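Side-chain contacts in dTDP-4-amino-4,6-dideoxyglucose formyltransferase (Shewanella sp. FDAARGOS_354, PDB 6V2T), which probably transfers a formyl group from a folate cofactor to the amine of dTDP-4-amino-4,6-dideoxyglucose, a sugar nucleotide linked to O-antigen synthesis: residues Q40-V43 / A44-D48; V85-I88 / V89-E93; N116-P119 / G120-H124; W168-S171 / L172-Y175; I226-L229 / R230-I233. One frame throughout, in Å; residues are numbered along the deposited sequence.

In the fold
Along the chain the contacts come in numerical order, and none touches another. Contacts 1 to 4 lie in the formyl transferase range: contact 1 ends helix 33-45, contact 2 ends helix 82-91, contact 3 leaves strand 113-118 of the seven-stranded mixed sheet, and contact 4 opens helix 171-194. Contact 5, at 226-233, belongs to the C-terminal dimerization range. The centres of contacts 1 and 5 are about 47 Å apart, on opposite sides of the chain's centre, so the set spans the molecule from a surface helix end to the subunit interface. Contacts 3 and 4, whose centres lie about 17 Å apart, carry residues of the folate and sugar-nucleotide pockets respectively.

Contact 1. Residues Q40-V43 / A44-D48; sequences QNLV and AVNAD
The side-chain amide of Asn46 turns an edge to Leu42: Leu42 O lies only 3° out of the amide plane and accepts from Asn46 ND2 at 3.1 Å, in a nearly straight bond. Asn46 N also reaches Leu42 O, at 3.1 Å, from the opposite face of the carbonyl plane, in a more bent bond. CG of Asn46 stands beside its own backbone N (chi1 -81°), which brings the side-chain amide round to the carbonyl that the backbone N-H already reaches. The side chains of Leu42 and Asn46 run alongside each other, pointing the same way. One residue earlier, Val45 N donates to Asn41 O at 3.1 Å. Val45 CG2 lies 3.8 Å from Asn41 O. This is the C-terminal end of helix 33-45 in the beta-alpha-beta unit of strands 24-30 and 53-60, and Asn46 is the first residue to depart from helical torsions. Inward, Leu42 packs on Leu186 and Leu190 of helix 171-194, while Val43 rests on Phe55 and Tyr57. Chemically, one carbonyl near the helix end takes two N-H donors from a single residue, which restrains the rotation of the Asn46 amide as the chain turns away.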
# COMPACT_ATOMS: atom_id res chain seq x y z
N GLN B 40 -29.01 -13.71 6.51
CA GLN B 40 -30.36 -13.13 6.80
C GLN B 40 -31.14 -12.90 5.51
O GLN B 40 -32.28 -13.38 5.42
CB GLN B 40 -30.20 -11.87 7.64
CG GLN B 40 -30.10 -12.20 9.12
CD GLN B 40 -29.78 -11.02 9.99
OE1 GLN B 40 -29.34 -9.97 9.52
NE2 GLN B 40 -29.94 -11.22 11.29
N ASN B 41 -30.53 -12.22 4.54
CA ASN B 41 -31.14 -11.99 3.21
C ASN B 41 -31.41 -13.34 2.53
O ASN B 41 -32.53 -13.54 2.05
CB ASN B 41 -30.28 -11.06 2.35
CG ASN B 41 -31.00 -10.71 1.07
OD1 ASN B 41 -32.07 -10.11 1.12
ND2 ASN B 41 -30.46 -11.14 -0.05
N LEU B 42 -30.44 -14.25 2.52
CA LEU B 42 -30.56 -15.56 1.82
C LEU B 42 -31.78 -16.33 2.34
O LEU B 42 -32.42 -17.06 1.53
CB LEU B 42 -29.30 -16.39 2.08
CG LEU B 42 -28.67 -17.05 0.87
CD1 LEU B 42 -27.64 -18.08 1.32
CD2 LEU B 42 -29.69 -17.67 -0.06
N VAL B 43 -32.06 -16.21 3.64
CA VAL B 43 -33.19 -16.91 4.31
C VAL B 43 -34.50 -16.35 3.75
O VAL B 43 -35.31 -17.15 3.23
CB VAL B 43 -33.05 -16.81 5.84
CG1 VAL B 43 -34.36 -17.08 6.57
CG2 VAL B 43 -31.95 -17.74 6.35
N ALA B 44 -34.67 -15.01 3.76
CA ALA B 44 -35.79 -14.30 3.10
C ALA B 44 -36.01 -14.85 1.68
O ALA B 44 -37.14 -15.24 1.39
CB ALA B 44 -35.53 -12.81 3.07
N VAL B 45 -34.97 -14.92 0.84
CA VAL B 45 -35.08 -15.28 -0.61
C VAL B 45 -35.49 -16.76 -0.79
O VAL B 45 -36.08 -17.10 -1.86
CB VAL B 45 -33.76 -14.98 -1.37
CG1 VAL B 45 -33.66 -15.72 -2.70
CG2 VAL B 45 -33.55 -13.49 -1.58
N ASN B 46 -35.14 -17.62 0.17
CA ASN B 46 -35.49 -19.07 0.19
C ASN B 46 -36.69 -19.29 1.13
O ASN B 46 -36.86 -20.43 1.58
CB ASN B 46 -34.32 -19.96 0.67
CG ASN B 46 -33.28 -20.28 -0.38
OD1 ASN B 46 -33.35 -21.32 -1.03
ND2 ASN B 46 -32.27 -19.44 -0.51
N ALA B 47 -37.49 -18.25 1.45
CA ALA B 47 -38.55 -18.32 2.49
C ALA B 47 -39.61 -19.37 2.13
O ALA B 47 -40.34 -19.79 3.05
CB ALA B 47 -39.19 -16.97 2.70
N ASP B 48 -39.69 -19.75 0.85
CA ASP B 48 -40.60 -20.81 0.32
C ASP B 48 -40.07 -22.20 0.71
O ASP B 48 -40.81 -23.18 0.50
CB ASP B 48 -40.76 -20.68 -1.20
CG ASP B 48 -39.47 -20.82 -1.99
OD1 ASP B 48 -38.42 -20.36 -1.50
OD2 ASP B 48 -39.51 -21.40 -3.11

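Contact 2. Residues V85-I88 / V89-E93; sequences VAHI and VEHYE
At the C-terminal end of helix 82-91, His87 and Ile88 meet His91 and Tyr92 one turn further on. The imidazoles of His87 and His91 lie side by side and point the same way, their centroids 5.3 Å apart and their planes inclined at 36°, so the pair is an oblique contact. The nearest approach between these side chains is from His87 NE2 to His91 CB, 3.9 Å. For His87 the reach follows from CG lying opposite the backbone N (chi1 -177°), which sends the ring along the helix surface. Tyr92 is the first residue to abandon helical torsions, yet its N still donates to Ile88 O at 2.8 Å in the last turn. Its ring presents an edge to the same turn, with Ile88 CA in the ring plane, and Ile88 CG2 touches Tyr92 CD2 at 4.2 Å. His91 CD2 lies over one face of that ring, toward its rim. The helix lies against strand 24-30 of the main sheet: Ile88 and Tyr92 both pack on Leu27, and Tyr92 OH is hydrogen-bonded to Asp56 OD2. On the flank of the same helix Val85 CG1 meets Val89 CG2 at 4.3 Å, with Val85 also resting on Pro105 and Val89 on Val112.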
# COMPACT_ATOMS: atom_id res chain seq x y z
N VAL B 85 -24.71 -23.64 26.71
CA VAL B 85 -24.63 -24.98 26.05
C VAL B 85 -25.95 -25.73 26.29
O VAL B 85 -26.54 -26.23 25.30
CB VAL B 85 -23.39 -25.75 26.54
CG1 VAL B 85 -23.49 -27.25 26.27
CG2 VAL B 85 -22.13 -25.19 25.92
N ALA B 86 -26.44 -25.76 27.54
CA ALA B 86 -27.71 -26.45 27.90
C ALA B 86 -28.85 -25.84 27.09
O ALA B 86 -29.62 -26.61 26.49
CB ALA B 86 -27.96 -26.36 29.39
N HIS B 87 -28.94 -24.51 27.02
CA HIS B 87 -30.01 -23.82 26.26
C HIS B 87 -29.93 -24.26 24.80
O HIS B 87 -31.00 -24.53 24.21
CB HIS B 87 -29.96 -22.29 26.36
CG HIS B 87 -31.09 -21.64 25.63
ND1 HIS B 87 -30.91 -20.66 24.69
CD2 HIS B 87 -32.42 -21.90 25.64
CE1 HIS B 87 -32.07 -20.30 24.18
NE2 HIS B 87 -33.01 -21.05 24.74
N ILE B 88 -28.73 -24.32 24.21
CA ILE B 88 -28.62 -24.63 22.76
C ILE B 88 -29.12 -26.07 22.56
O ILE B 88 -30.00 -26.29 21.67
CB ILE B 88 -27.19 -24.43 22.22
CG1 ILE B 88 -26.74 -22.97 22.29
CG2 ILE B 88 -27.08 -24.95 20.80
CD1 ILE B 88 -25.24 -22.81 22.36
N VAL B 89 -28.58 -27.00 23.36
CA VAL B 89 -28.91 -28.45 23.29
C VAL B 89 -30.41 -28.63 23.51
O VAL B 89 -31.01 -29.47 22.83
CB VAL B 89 -28.10 -29.27 24.30
CG1 VAL B 89 -28.61 -30.69 24.34
CG2 VAL B 89 -26.60 -29.23 24.02
N GLU B 90 -30.97 -27.87 24.46
CA GLU B 90 -32.42 -27.83 24.77
C GLU B 90 -33.24 -27.39 23.55
O GLU B 90 -34.21 -28.07 23.23
CB GLU B 90 -32.63 -26.91 25.99
CG GLU B 90 -34.08 -26.60 26.32
CD GLU B 90 -34.93 -27.83 26.57
OE1 GLU B 90 -34.37 -28.91 26.86
OE2 GLU B 90 -36.17 -27.71 26.46
N HIS B 91 -32.87 -26.30 22.87
CA HIS B 91 -33.78 -25.51 22.00
C HIS B 91 -33.53 -25.72 20.50
O HIS B 91 -34.46 -25.51 19.72
CB HIS B 91 -33.64 -24.02 22.37
CG HIS B 91 -34.79 -23.19 21.90
ND1 HIS B 91 -35.94 -23.01 22.66
CD2 HIS B 91 -34.98 -22.50 20.75
CE1 HIS B 91 -36.78 -22.24 22.00
NE2 HIS B 91 -36.22 -21.91 20.82
N TYR B 92 -32.30 -26.05 20.08
CA TYR B 92 -31.96 -26.01 18.64
C TYR B 92 -31.76 -27.42 18.06
O TYR B 92 -31.18 -28.29 18.68
CB TYR B 92 -30.74 -25.11 18.43
CG TYR B 92 -31.04 -23.66 18.70
CD1 TYR B 92 -31.68 -22.88 17.76
CD2 TYR B 92 -30.69 -23.08 19.91
CE1 TYR B 92 -31.96 -21.55 18.01
CE2 TYR B 92 -30.96 -21.74 20.18
CZ TYR B 92 -31.61 -20.98 19.22
OH TYR B 92 -31.89 -19.67 19.46
N GLU B 93 -32.21 -27.60 16.83
CA GLU B 93 -31.97 -28.86 16.08
C GLU B 93 -30.63 -28.79 15.34
O GLU B 93 -30.07 -29.87 14.98
CB GLU B 93 -33.12 -29.09 15.11
CG GLU B 93 -34.37 -29.62 15.79
CD GLU B 93 -35.06 -28.64 16.73
OE1 GLU B 93 -35.31 -27.47 16.34
OE2 GLU B 93 -35.35 -29.06 17.85

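Contact 3. Residues N116-P119 / G120-H124; sequences NIHP and GLNPH. With FOL (folic acid), chain H.
The Asn-Ile-His-Pro-Gly sequence that runs from the end of strand 113-118 into the loop after it carries the Asn-x-His signature of the formyltransferase family, and here His118 meets Gly120 and Asn122 beside the folate pocket. Gly120 N sits 3.3 Å above one face of the His118 imidazole, displaced toward the rim, as the chain folds back over the ring; the same nitrogen makes a weak, bent bond to His118 O at 3.0 Å. Asn122 OD1 approaches obliquely, 3.1 Å from His118 CD2, with ring and amide planes 35° apart. Water 1, in the plane of the ring at its edge, joins the two side chains: it lies 2.6 Å from His118 NE2 and 2.7 Å from Asn122 OD1, and it also reaches His124 O at 2.9 Å. With Gly120 N packed over one face and the water at its edge, the ring is probably restricted in rotation about chi2. Asn116 projects to the bound folic acid, which probably marks the cofactor site; its ND2 comes within 3.5 Å of folate C6, while its OD1 is hydrogen-bonded to His146 NE2. The turn is fastened to the next strand, 141-147, by Thr144 OG1, which bonds to Gly120 O and Asn122 N, while from the side of helix 171-194 Val178 and Glu182 cover Pro119.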
# COMPACT_ATOMS: atom_id res chain seq x y z
N ASN B 116 -19.83 -25.77 10.39
CA ASN B 116 -18.92 -24.60 10.33
C ASN B 116 -18.80 -24.15 8.88
O ASN B 116 -18.68 -25.00 7.94
CB ASN B 116 -17.55 -24.88 10.96
CG ASN B 116 -16.61 -23.69 10.98
OD1 ASN B 116 -15.48 -23.77 10.51
ND2 ASN B 116 -17.03 -22.57 11.54
N ILE B 117 -18.82 -22.84 8.70
CA ILE B 117 -18.47 -22.20 7.41
C ILE B 117 -17.06 -21.62 7.57
O ILE B 117 -16.88 -20.63 8.31
CB ILE B 117 -19.53 -21.14 7.06
CG1 ILE B 117 -20.94 -21.73 7.11
CG2 ILE B 117 -19.24 -20.54 5.68
CD1 ILE B 117 -22.02 -20.68 7.08
N HIS B 118 -16.08 -22.24 6.95
CA HIS B 118 -14.64 -21.93 7.14
C HIS B 118 -14.08 -21.32 5.86
O HIS B 118 -14.19 -21.92 4.79
CB HIS B 118 -13.88 -23.21 7.53
CG HIS B 118 -12.39 -23.07 7.60
ND1 HIS B 118 -11.76 -22.30 8.57
CD2 HIS B 118 -11.41 -23.69 6.93
CE1 HIS B 118 -10.46 -22.41 8.43
NE2 HIS B 118 -10.22 -23.23 7.40
N PRO B 119 -13.37 -20.19 5.98
CA PRO B 119 -12.72 -19.54 4.84
C PRO B 119 -11.34 -20.10 4.48
O PRO B 119 -10.45 -19.33 4.20
CB PRO B 119 -12.68 -18.09 5.31
CG PRO B 119 -12.42 -18.19 6.80
CD PRO B 119 -13.26 -19.38 7.23
N GLY B 120 -11.20 -21.42 4.53
CA GLY B 120 -10.06 -22.19 3.99
C GLY B 120 -10.55 -23.43 3.27
O GLY B 120 -11.76 -23.73 3.34
N LEU B 121 -9.66 -24.10 2.54
CA LEU B 121 -9.93 -25.40 1.90
C LEU B 121 -9.35 -26.52 2.77
O LEU B 121 -8.16 -26.85 2.60
CB LEU B 121 -9.32 -25.41 0.49
CG LEU B 121 -9.91 -26.49 -0.42
CD1 LEU B 121 -11.31 -26.14 -0.85
CD2 LEU B 121 -9.04 -26.72 -1.64
N ASN B 122 -10.17 -27.06 3.66
CA ASN B 122 -9.74 -28.18 4.56
C ASN B 122 -9.24 -29.31 3.69
O ASN B 122 -9.81 -29.57 2.63
CB ASN B 122 -10.87 -28.58 5.49
CG ASN B 122 -11.13 -27.52 6.56
OD1 ASN B 122 -10.38 -26.55 6.67
ND2 ASN B 122 -12.20 -27.69 7.31
N PRO B 123 -8.17 -30.05 4.09
CA PRO B 123 -7.49 -29.86 5.38
C PRO B 123 -6.25 -28.93 5.39
O PRO B 123 -5.42 -28.99 6.33
CB PRO B 123 -7.06 -31.30 5.66
CG PRO B 123 -6.67 -31.84 4.29
CD PRO B 123 -7.64 -31.19 3.33
N HIS B 124 -6.09 -28.14 4.32
CA HIS B 124 -4.92 -27.27 4.08
C HIS B 124 -5.08 -25.95 4.84
O HIS B 124 -6.11 -25.26 4.63
CB HIS B 124 -4.79 -26.97 2.58
CG HIS B 124 -4.88 -28.20 1.74
ND1 HIS B 124 -3.92 -29.19 1.82
CD2 HIS B 124 -5.80 -28.60 0.83
CE1 HIS B 124 -4.24 -30.16 0.97
NE2 HIS B 124 -5.39 -29.81 0.34
N1 FOL H . -15.31 -25.38 17.23
C2 FOL H . -15.01 -26.68 17.10
NA2 FOL H . -15.09 -27.49 18.16
N3 FOL H . -14.67 -27.21 15.88
C4 FOL H . -14.57 -26.41 14.81
O4 FOL H . -14.25 -26.99 13.74
C4A FOL H . -14.87 -25.06 14.93
N5 FOL H . -14.77 -24.20 13.91
C6 FOL H . -14.70 -22.75 14.09
C7 FOL H . -15.65 -22.39 15.25
N8 FOL H . -15.54 -23.28 16.38
C8A FOL H . -15.25 -24.57 16.18
C9 FOL H . -13.23 -22.19 14.10
N10 FOL H . -13.06 -21.03 14.97
C11 FOL H . -9.82 -20.20 17.54
C12 FOL H . -10.94 -19.37 17.47
C13 FOL H . -12.00 -19.66 16.60
C14 FOL H . -11.99 -20.78 15.80
C15 FOL H . -10.88 -21.62 15.88
C16 FOL H . -9.81 -21.34 16.74
C FOL H . -8.69 -19.91 18.50
O FOL H . -8.96 -19.18 19.43
N FOL H . -7.48 -20.46 18.41
O HOH W 1 -8.64 -24.65 5.91

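Contact 4. Residues W168-S171 / L172-Y175; sequences WDTS and LNVY. With NA (sodium ion), chain J; 0FX (dTDP-4-amino-4,6-dideoxyglucose), chain G.
The chain passes from the extended Thr170 (psi 172°) into helical Ser171, and Val174 N donates to Thr170 O at 3.1 Å to open helix 171-194. Thr170 and Asn173 form a capping box. Asn173 N donates to Thr170 OG1 at 3.2 Å in an almost straight bond, and in return Thr170 N donates to Asn173 OD1 at 2.9 Å, from a position tilted out of the plane of the Asn173 amide carbonyl. OG1 can receive the helix N-H because it sits between the backbone N and the carbonyl carbon of Thr170 (chi1 62°); Leu172 N adds a weak bond. Asn173 OD1 does a second job, binding the sodium ion at 2.4 Å. The ion is also held by Trp168 O at 2.2 Å, by Ala263 O and by two waters, so one site ties the helix start to the loop before it and to strand 256-266. The cation would be expected to draw electron density from the amide oxygen. Asp169 crosses Asn173 at a slant, carboxylate and amide planes 49° apart, its OD1 3.3 Å from Asn173 CB and its OD2 in a salt bridge with Arg177. One turn after Ser171, Tyr175 enters the sugar-nucleotide pocket, where atom C4 of the ligand sits 4.0 Å above the ring centre and Tyr175 OH donates to ligand O4P at 3.0 Å.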
# COMPACT_ATOMS: atom_id res chain seq x y z
N TRP B 168 -0.09 -11.64 -7.90
CA TRP B 168 -0.29 -10.20 -7.56
C TRP B 168 -1.35 -10.05 -6.45
O TRP B 168 -1.82 -8.94 -6.24
CB TRP B 168 -0.73 -9.41 -8.78
CG TRP B 168 -1.97 -9.93 -9.43
CD1 TRP B 168 -3.27 -9.59 -9.19
CD2 TRP B 168 -2.00 -10.89 -10.49
NE1 TRP B 168 -4.11 -10.29 -10.01
CE2 TRP B 168 -3.36 -11.10 -10.82
CE3 TRP B 168 -1.02 -11.61 -11.16
CZ2 TRP B 168 -3.75 -12.01 -11.80
CZ3 TRP B 168 -1.41 -12.51 -12.13
CH2 TRP B 168 -2.75 -12.69 -12.46
N ASP B 169 -1.71 -11.13 -5.76
CA ASP B 169 -2.73 -11.09 -4.69
C ASP B 169 -2.06 -10.72 -3.37
O ASP B 169 -1.00 -11.34 -3.01
CB ASP B 169 -3.43 -12.44 -4.52
CG ASP B 169 -4.58 -12.70 -5.48
OD1 ASP B 169 -5.14 -11.72 -6.02
OD2 ASP B 169 -4.95 -13.88 -5.61
N THR B 170 -2.70 -9.83 -2.61
CA THR B 170 -2.51 -9.70 -1.14
C THR B 170 -3.47 -10.63 -0.43
O THR B 170 -4.39 -11.21 -1.06
CB THR B 170 -2.74 -8.26 -0.68
OG1 THR B 170 -4.11 -7.95 -0.98
CG2 THR B 170 -1.82 -7.30 -1.38
N SER B 171 -3.30 -10.75 0.88
CA SER B 171 -4.30 -11.35 1.77
C SER B 171 -5.69 -10.78 1.47
O SER B 171 -6.64 -11.58 1.42
CB SER B 171 -3.94 -11.15 3.19
OG SER B 171 -4.99 -11.57 4.01
N LEU B 172 -5.83 -9.47 1.28
CA LEU B 172 -7.18 -8.87 1.12
C LEU B 172 -7.78 -9.38 -0.20
O LEU B 172 -8.95 -9.75 -0.21
CB LEU B 172 -7.05 -7.34 1.15
CG LEU B 172 -8.34 -6.57 0.88
CD1 LEU B 172 -9.39 -6.89 1.92
CD2 LEU B 172 -8.08 -5.07 0.80
N ASN B 173 -7.01 -9.36 -1.27
CA ASN B 173 -7.46 -9.86 -2.59
C ASN B 173 -7.97 -11.31 -2.44
O ASN B 173 -9.09 -11.58 -2.89
CB ASN B 173 -6.35 -9.79 -3.65
CG ASN B 173 -5.81 -8.40 -3.90
OD1 ASN B 173 -4.62 -8.27 -4.12
ND2 ASN B 173 -6.67 -7.39 -3.89
N VAL B 174 -7.20 -12.23 -1.85
CA VAL B 174 -7.64 -13.64 -1.74
C VAL B 174 -8.88 -13.72 -0.83
O VAL B 174 -9.80 -14.46 -1.15
CB VAL B 174 -6.52 -14.59 -1.25
CG1 VAL B 174 -7.02 -16.02 -1.30
CG2 VAL B 174 -5.25 -14.43 -2.07
N TYR B 175 -8.87 -13.01 0.30
CA TYR B 175 -9.97 -13.08 1.28
C TYR B 175 -11.29 -12.69 0.60
O TYR B 175 -12.30 -13.40 0.80
CB TYR B 175 -9.72 -12.15 2.46
CG TYR B 175 -10.76 -12.25 3.53
CD1 TYR B 175 -10.82 -13.37 4.35
CD2 TYR B 175 -11.67 -11.23 3.74
CE1 TYR B 175 -11.75 -13.46 5.36
CE2 TYR B 175 -12.58 -11.29 4.77
CZ TYR B 175 -12.63 -12.41 5.58
OH TYR B 175 -13.54 -12.47 6.58
NA NA J . -3.06 -7.19 -5.66
O4P 0FX G . -12.59 -14.18 8.82
P2 0FX G . -13.18 -13.41 10.00
O3P 0FX G . -14.67 -13.44 10.03
O1G 0FX G . -12.66 -14.24 11.23
C1G 0FX G . -13.62 -14.73 12.17
C2G 0FX G . -13.02 -14.43 13.53
O2G 0FX G . -12.80 -13.03 13.77
C3G 0FX G . -11.68 -15.15 13.58
O3G 0FX G . -11.17 -14.96 14.91
C4G 0FX G . -11.83 -16.64 13.21
N4A 0FX G . -10.49 -17.22 13.01
C5G 0FX G . -12.61 -16.91 11.93
C6G 0FX G . -12.90 -18.42 11.77
O5G 0FX G . -13.82 -16.15 11.97
OPP 0FX G . -12.96 -11.74 10.22
P 0FX G . -11.52 -11.36 10.72
O1P 0FX G . -11.06 -11.87 12.00
O2P 0FX G . -11.51 -9.86 10.87
O5 0FX G . -10.40 -11.56 9.62
C5 0FX G . -10.66 -11.29 8.27
C4 0FX G . -9.30 -11.10 7.58
O4 0FX G . -8.66 -9.90 8.01
C3 0FX G . -8.26 -12.18 7.92
O3 0FX G . -8.45 -13.37 7.16
C2 0FX G . -6.90 -11.49 7.69
C1 0FX G . -7.27 -10.02 8.01
N11 0FX G . -6.77 -9.66 9.33
C61 0FX G . -7.55 -9.65 10.43
C51 0FX G . -7.00 -9.27 11.65
C5A 0FX G . -7.87 -9.26 12.91
C21 0FX G . -5.48 -9.30 9.40
O21 0FX G . -4.73 -9.33 8.27
N31 0FX G . -4.90 -8.94 10.57
C41 0FX G . -5.65 -8.91 11.70
O41 0FX G . -5.04 -8.60 12.88
O HOH W 2 -4.85 -7.04 -7.02
O HOH W 3 -2.76 -5.32 -4.12

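Contact 5. Residues I226-L229 / R230-I233; sequences IGTL and RDHI
Thr228 OG1 accepts a hydrogen bond from Asp231 N at 3.1 Å and lies 2.6 Å from water 4, so the hydroxyl is gripped by two partners where the chain enters a helix. This is the N-cap of helix 229-238, which follows directly on strand 226-228. The geometry depends on OG1 being tucked between the backbone N and the carbonyl carbon (chi1 67°), where it faces the first turn. The carboxylate of Asp231 stands close by, its CG 3.3 Å from Thr228 OG1, and water 4 makes weak, long bonds to Asp231 OD1 and Arg230 NH1. The chief partner of that guanidinium is Asp224 of the second subunit, in a salt bridge. His232 N takes Thr228 O as acceptor at 3.1 Å, and the same oxygen lies over one face of the His232 ring. That ring reaches back along the strand, with CE1 3.4 Å from Gly227 N. At its polar atoms, ND1 is hydrogen-bonded to ND1 of His232 in the second subunit and NE2 to His225 ND1. Since Ile226, Gly227 and Thr228 also pair antiparallel with a strand of that subunit, strand and helix start together form part of the dimer interface. Ile233 N donates to Leu229 O at 2.8 Å, and beside that bond Leu229 CG packs obliquely on Ile233 CD1 at 3.7 Å.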
# COMPACT_ATOMS: atom_id res chain seq x y z
N ILE B 226 18.05 -13.68 4.30
CA ILE B 226 18.52 -13.69 2.89
C ILE B 226 17.53 -14.55 2.11
O ILE B 226 17.28 -15.67 2.54
CB ILE B 226 19.96 -14.25 2.81
CG1 ILE B 226 20.94 -13.41 3.64
CG2 ILE B 226 20.43 -14.42 1.38
CD1 ILE B 226 21.11 -13.93 5.05
N GLY B 227 17.01 -14.04 1.01
CA GLY B 227 16.15 -14.84 0.13
C GLY B 227 16.00 -14.18 -1.21
O GLY B 227 16.68 -13.18 -1.47
N THR B 228 15.11 -14.72 -2.03
CA THR B 228 14.78 -14.10 -3.33
C THR B 228 13.82 -12.94 -3.04
O THR B 228 13.09 -12.96 -2.01
CB THR B 228 14.21 -15.10 -4.36
OG1 THR B 228 12.93 -15.57 -3.93
CG2 THR B 228 15.13 -16.27 -4.64
N LEU B 229 13.82 -11.98 -3.96
CA LEU B 229 12.87 -10.86 -3.97
C LEU B 229 11.47 -11.45 -4.05
O LEU B 229 10.62 -10.99 -3.28
CB LEU B 229 13.19 -9.94 -5.15
CG LEU B 229 12.26 -8.75 -5.30
CD1 LEU B 229 12.24 -7.93 -4.01
CD2 LEU B 229 12.69 -7.91 -6.47
N ARG B 230 11.25 -12.48 -4.88
CA ARG B 230 9.95 -13.23 -4.93
C ARG B 230 9.49 -13.63 -3.52
O ARG B 230 8.30 -13.45 -3.20
CB ARG B 230 10.03 -14.50 -5.79
CG ARG B 230 8.73 -15.29 -5.86
CD ARG B 230 8.83 -16.43 -6.86
NE ARG B 230 8.86 -16.01 -8.25
CZ ARG B 230 9.95 -15.88 -9.01
NH1 ARG B 230 11.16 -16.11 -8.51
NH2 ARG B 230 9.83 -15.52 -10.28
N ASP B 231 10.35 -14.27 -2.74
CA ASP B 231 9.94 -14.88 -1.46
C ASP B 231 9.65 -13.78 -0.45
O ASP B 231 8.75 -13.96 0.40
CB ASP B 231 10.99 -15.86 -0.94
CG ASP B 231 11.05 -17.17 -1.74
OD1 ASP B 231 10.18 -17.40 -2.63
OD2 ASP B 231 11.99 -17.91 -1.50
N HIS B 232 10.37 -12.68 -0.55
CA HIS B 232 10.18 -11.52 0.35
C HIS B 232 8.88 -10.82 -0.04
O HIS B 232 8.11 -10.47 0.87
CB HIS B 232 11.41 -10.62 0.32
CG HIS B 232 12.58 -11.21 1.03
ND1 HIS B 232 13.89 -10.92 0.69
CD2 HIS B 232 12.63 -12.07 2.08
CE1 HIS B 232 14.71 -11.57 1.51
NE2 HIS B 232 13.96 -12.28 2.38
N ILE B 233 8.65 -10.66 -1.33
CA ILE B 233 7.39 -10.02 -1.82
C ILE B 233 6.20 -10.90 -1.42
O ILE B 233 5.18 -10.35 -0.94
CB ILE B 233 7.45 -9.73 -3.33
CG1 ILE B 233 8.38 -8.54 -3.61
CG2 ILE B 233 6.05 -9.49 -3.90
CD1 ILE B 233 8.59 -8.22 -5.06
O HOH W 4 12.07 -17.44 -5.54